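Local coordinates for protein delta-1-pyrroline-5-carboxylate dehydrogenase, mitochondrial (Mus musculus, PDB 4E3X) that oxidises L-glutamate gamma-semialdehyde to glutamate with NAD+, the last step of proline degradation, as a homodimeric mitochondrial aldehyde dehydrogenase, at residues D107-A112 and V229-P234; A222-G227 and N257-V262. All coordinates share one frame; numbering follows the deposited sequence.

Contact 1 of 2, residues D107-A112 and V229-P234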
# COMPACT_ATOMS: atom_id res chain seq x y z
N ASP B 107 -7.93 -11.27 -21.49
CA ASP B 107 -8.91 -10.53 -22.28
C ASP B 107 -10.33 -10.77 -21.76
O ASP B 107 -11.11 -9.82 -21.65
CB ASP B 107 -8.83 -10.92 -23.76
CG ASP B 107 -7.50 -10.56 -24.40
OD1 ASP B 107 -6.70 -9.84 -23.77
OD2 ASP B 107 -7.27 -11.01 -25.54
N ALA B 108 -10.66 -12.02 -21.45
CA ALA B 108 -12.00 -12.35 -20.99
C ALA B 108 -12.27 -11.80 -19.60
O ALA B 108 -13.37 -11.34 -19.32
CB ALA B 108 -12.23 -13.86 -21.03
N ALA B 109 -11.26 -11.83 -18.74
CA ALA B 109 -11.39 -11.24 -17.41
C ALA B 109 -11.66 -9.74 -17.52
O ALA B 109 -12.55 -9.19 -16.86
CB ALA B 109 -10.14 -11.51 -16.58
N LEU B 110 -10.88 -9.05 -18.36
CA LEU B 110 -11.05 -7.61 -18.52
C LEU B 110 -12.44 -7.25 -19.02
O LEU B 110 -13.02 -6.25 -18.60
CB LEU B 110 -9.98 -7.03 -19.46
CG LEU B 110 -8.56 -7.10 -18.90
CD1 LEU B 110 -7.58 -6.71 -19.97
CD2 LEU B 110 -8.43 -6.23 -17.65
N ALA B 111 -12.99 -8.08 -19.91
CA ALA B 111 -14.32 -7.84 -20.46
C ALA B 111 -15.43 -8.03 -19.41
O ALA B 111 -16.53 -7.53 -19.59
CB ALA B 111 -14.57 -8.73 -21.67
N ALA B 112 -15.13 -8.76 -18.34
CA ALA B 112 -16.09 -9.05 -17.28
C ALA B 112 -15.96 -8.09 -16.10
O ALA B 112 -16.82 -8.04 -15.22
CB ALA B 112 -15.93 -10.49 -16.81
N VAL B 229 -10.68 -8.60 -11.11
CA VAL B 229 -10.65 -9.86 -11.82
C VAL B 229 -9.22 -10.41 -11.75
O VAL B 229 -8.26 -9.65 -11.67
CB VAL B 229 -11.15 -9.73 -13.27
CG1 VAL B 229 -12.61 -9.32 -13.28
CG2 VAL B 229 -10.30 -8.75 -14.07
N VAL B 230 -9.10 -11.73 -11.77
CA VAL B 230 -7.88 -12.39 -11.33
C VAL B 230 -7.51 -13.56 -12.23
O VAL B 230 -8.37 -14.36 -12.61
CB VAL B 230 -8.07 -12.95 -9.90
CG1 VAL B 230 -6.84 -13.71 -9.41
CG2 VAL B 230 -8.47 -11.85 -8.90
N LEU B 231 -6.22 -13.64 -12.58
CA LEU B 231 -5.65 -14.89 -13.06
C LEU B 231 -4.95 -15.57 -11.90
O LEU B 231 -3.99 -15.04 -11.34
CB LEU B 231 -4.65 -14.64 -14.19
CG LEU B 231 -5.20 -14.67 -15.62
CD1 LEU B 231 -6.21 -13.56 -15.86
CD2 LEU B 231 -4.06 -14.60 -16.65
N TRP B 232 -5.46 -16.73 -11.52
CA TRP B 232 -4.90 -17.49 -10.42
C TRP B 232 -4.06 -18.65 -10.93
O TRP B 232 -4.59 -19.58 -11.54
CB TRP B 232 -6.02 -18.01 -9.53
CG TRP B 232 -5.58 -18.81 -8.35
CD1 TRP B 232 -4.33 -18.85 -7.77
CD2 TRP B 232 -6.40 -19.69 -7.57
NE1 TRP B 232 -4.34 -19.71 -6.69
CE2 TRP B 232 -5.59 -20.25 -6.56
CE3 TRP B 232 -7.75 -20.08 -7.65
CZ2 TRP B 232 -6.09 -21.15 -5.62
CZ3 TRP B 232 -8.24 -20.98 -6.72
CH2 TRP B 232 -7.41 -21.51 -5.72
N LYS B 233 -2.75 -18.56 -10.70
CA LYS B 233 -1.83 -19.66 -10.92
C LYS B 233 -1.63 -20.39 -9.59
O LYS B 233 -0.85 -19.95 -8.75
CB LYS B 233 -0.48 -19.15 -11.44
CG LYS B 233 0.55 -20.26 -11.65
CD LYS B 233 1.97 -19.78 -11.29
CE LYS B 233 3.00 -20.91 -11.23
NZ LYS B 233 2.62 -21.97 -10.25
N PRO B 234 -2.34 -21.51 -9.38
CA PRO B 234 -2.17 -22.25 -8.13
C PRO B 234 -0.86 -23.04 -8.13
O PRO B 234 -0.26 -23.25 -9.18
CB PRO B 234 -3.37 -23.21 -8.09
CG PRO B 234 -4.23 -22.82 -9.25
CD PRO B 234 -3.34 -22.16 -10.25
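The carbonyl oxygen of Ala-109 accepts the backbone N-H of Ala-112 inside its helix, with 3.0 Å between Ala-112 N and Ala-109 O, and from the strand side both methyls of Val-229 pack against it. Val-229 CG1 and CG2 each lie 3.6 Å from Ala-109 O, so the branched end of the valine straddles this oxygen without bonding to it. CG2 does double duty. It also meets the methyl of the same alanine, Ala-109 CB to Val-229 CG2 being 3.7 Å. The valine's first torsion of -63° turns CG1 away from its own carbonyl carbon and sets CG2 between backbone N and carbonyl carbon, which brings both branches up to the helix. Leu-231, two residues on, adds a looser touch on this side, with its CD1 4.5 Å from Ala-109 CB; the same side chain reaches Ile-106 and Gln-260. Val-230 and Trp-232 turn to the other face, where the indole packs on helix 239-251. One face of that ring carries Pro-234 CG, 3.9 Å above the plane and offset toward the rim, while its NE1 is hydrogen-bonded to Ser-208 OG. Alternating side chains thus let helix 99-118 lie on one face of strand 230-233, an inner strand of the five-stranded parallel sheet. The strand ends at Lys-233, an NAD+-binding residue, as in the Rossmann-type coenzyme domain of aldehyde dehydrogenases.

Contact 2 of 2, residues A222-G227 and N257-V262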
# COMPACT_ATOMS: atom_id res chain seq x y z
N ALA B 222 -9.43 -12.51 -2.07
CA ALA B 222 -9.50 -11.16 -1.52
C ALA B 222 -9.54 -10.07 -2.61
O ALA B 222 -10.40 -9.19 -2.55
CB ALA B 222 -8.38 -10.92 -0.52
N PRO B 223 -8.67 -10.15 -3.64
CA PRO B 223 -8.82 -9.15 -4.71
C PRO B 223 -10.18 -9.26 -5.42
O PRO B 223 -10.78 -8.23 -5.73
CB PRO B 223 -7.65 -9.46 -5.65
CG PRO B 223 -6.62 -10.13 -4.75
CD PRO B 223 -7.45 -10.96 -3.82
N ALA B 224 -10.67 -10.48 -5.66
CA ALA B 224 -11.96 -10.63 -6.31
C ALA B 224 -13.08 -9.99 -5.48
O ALA B 224 -13.98 -9.34 -6.01
CB ALA B 224 -12.26 -12.09 -6.60
N LEU B 225 -13.04 -10.19 -4.16
CA LEU B 225 -14.00 -9.58 -3.26
C LEU B 225 -14.09 -8.07 -3.45
O LEU B 225 -15.17 -7.48 -3.38
CB LEU B 225 -13.63 -9.89 -1.81
CG LEU B 225 -14.39 -9.17 -0.70
CD1 LEU B 225 -15.84 -9.63 -0.63
CD2 LEU B 225 -13.65 -9.39 0.62
N MET B 226 -12.94 -7.45 -3.71
CA MET B 226 -12.85 -6.00 -3.85
C MET B 226 -13.13 -5.50 -5.26
O MET B 226 -12.88 -4.34 -5.57
CB MET B 226 -11.49 -5.51 -3.36
CG MET B 226 -11.19 -5.92 -1.92
SD MET B 226 -12.45 -5.44 -0.73
CE MET B 226 -12.22 -3.66 -0.68
N GLY B 227 -13.70 -6.36 -6.10
CA GLY B 227 -14.12 -5.92 -7.42
C GLY B 227 -13.09 -6.11 -8.52
O GLY B 227 -13.25 -5.59 -9.62
N ASN B 257 -15.27 -15.63 -15.47
CA ASN B 257 -14.24 -14.66 -15.84
C ASN B 257 -13.80 -13.71 -14.73
O ASN B 257 -13.07 -12.75 -14.99
CB ASN B 257 -14.64 -13.88 -17.09
CG ASN B 257 -14.81 -14.79 -18.29
OD1 ASN B 257 -13.87 -15.49 -18.69
ND2 ASN B 257 -16.02 -14.83 -18.84
N ILE B 258 -14.25 -13.97 -13.50
CA ILE B 258 -13.77 -13.19 -12.37
C ILE B 258 -12.48 -13.78 -11.78
O ILE B 258 -11.53 -13.04 -11.47
CB ILE B 258 -14.86 -13.03 -11.29
CG1 ILE B 258 -16.15 -12.47 -11.92
CG2 ILE B 258 -14.36 -12.17 -10.13
CD1 ILE B 258 -15.95 -11.22 -12.82
N ILE B 259 -12.43 -15.10 -11.62
CA ILE B 259 -11.18 -15.78 -11.32
C ILE B 259 -10.97 -16.84 -12.40
O ILE B 259 -11.80 -17.73 -12.57
CB ILE B 259 -11.15 -16.44 -9.92
CG1 ILE B 259 -11.29 -15.38 -8.82
CG2 ILE B 259 -9.85 -17.22 -9.74
CD1 ILE B 259 -11.40 -15.97 -7.42
N GLN B 260 -9.88 -16.70 -13.15
CA GLN B 260 -9.49 -17.68 -14.15
C GLN B 260 -8.53 -18.66 -13.49
O GLN B 260 -7.57 -18.26 -12.84
CB GLN B 260 -8.82 -16.99 -15.35
CG GLN B 260 -9.57 -15.75 -15.86
CD GLN B 260 -10.85 -16.06 -16.63
OE1 GLN B 260 -11.63 -16.94 -16.25
NE2 GLN B 260 -11.09 -15.31 -17.70
N PHE B 261 -8.83 -19.96 -13.62
CA PHE B 261 -8.03 -20.99 -12.97
C PHE B 261 -6.97 -21.44 -13.97
O PHE B 261 -7.26 -22.21 -14.90
CB PHE B 261 -8.94 -22.15 -12.54
CG PHE B 261 -8.26 -23.15 -11.64
CD1 PHE B 261 -8.16 -22.90 -10.28
CD2 PHE B 261 -7.73 -24.33 -12.15
CE1 PHE B 261 -7.53 -23.82 -9.44
CE2 PHE B 261 -7.10 -25.25 -11.33
CZ PHE B 261 -7.01 -24.99 -9.97
N VAL B 262 -5.76 -20.93 -13.80
CA VAL B 262 -4.73 -21.09 -14.81
C VAL B 262 -3.37 -21.54 -14.26
O VAL B 262 -2.41 -20.77 -14.21
CB VAL B 262 -4.58 -19.82 -15.70
CG1 VAL B 262 -5.76 -19.72 -16.64
CG2 VAL B 262 -4.46 -18.56 -14.85
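A Schellman motif closes helix 213-225, and its last turn rests Ala-224 on Ile-258 and Ile-259 where strand 259-261 of the Rossmann-type sheet begins. The Ala-224 methyl carries the contact: Ile-258 CG2 approaches it to 4.1 Å, the same separation as from Ile-259 CD1 to Ala-224 CB. Ile-258 points at the methyl, its psi of -44° marking a backbone not yet extended, whereas Ile-259 starts off to the side and reaches it by the end of its chain. That chain runs out straight past the alanine (chi2 175°), meeting it with CG1 as well as CD1. Behind the methyl, the helix end is tied off by Gly-227 N, 3.0 Å from Ala-224 O, and by Asn-228 N to Pro-223 O, with Gly-227 at positive phi as the C-prime residue. Trp-116 NE1 also bonds Ala-224 O. On the strand side the polar groups are tied up away from the alanine. Gln-260 NE2 donates to Asn-257 OD1 over 3.0 Å, nearly straight at 160°, and meets a lone pair in the carbonyl plane. The same NE2 reaches Ala-105 O and OE1 accepts from Gly-69 N, so bonds to both ends of the amide fix its flip. Across the two segments the touch is purely apolar and undirected: van der Waals contact of a buried methyl with two aliphatic branches is what it contributes to the packing of helix on strand.

In the fold
Contacts 1 and 2 meet on neighbouring parallel strands, with centres about 7 Å apart. Strand 230-233 belongs to contact 1 and strand 259-261 to contact 2; two probable hydrogen bonds join them, Val-230 N to Ile-258 O and Val-230 O to Gln-260 N, each 2.8 Å. Helix 99-118 and the end of helix 213-225 lie on the two faces of this strand pair. Pro-234 CG also packs on Phe-261 CE1 at 3.5 Å. Contact 1 itself holds the NAD+-binding Lys-233; the side chain of Leu-231 is about 11 Å from that of Ser-208, another NAD+-binding residue, and the Ile-259 side chain about 10 Å from those of Ser-208 and Lys-233.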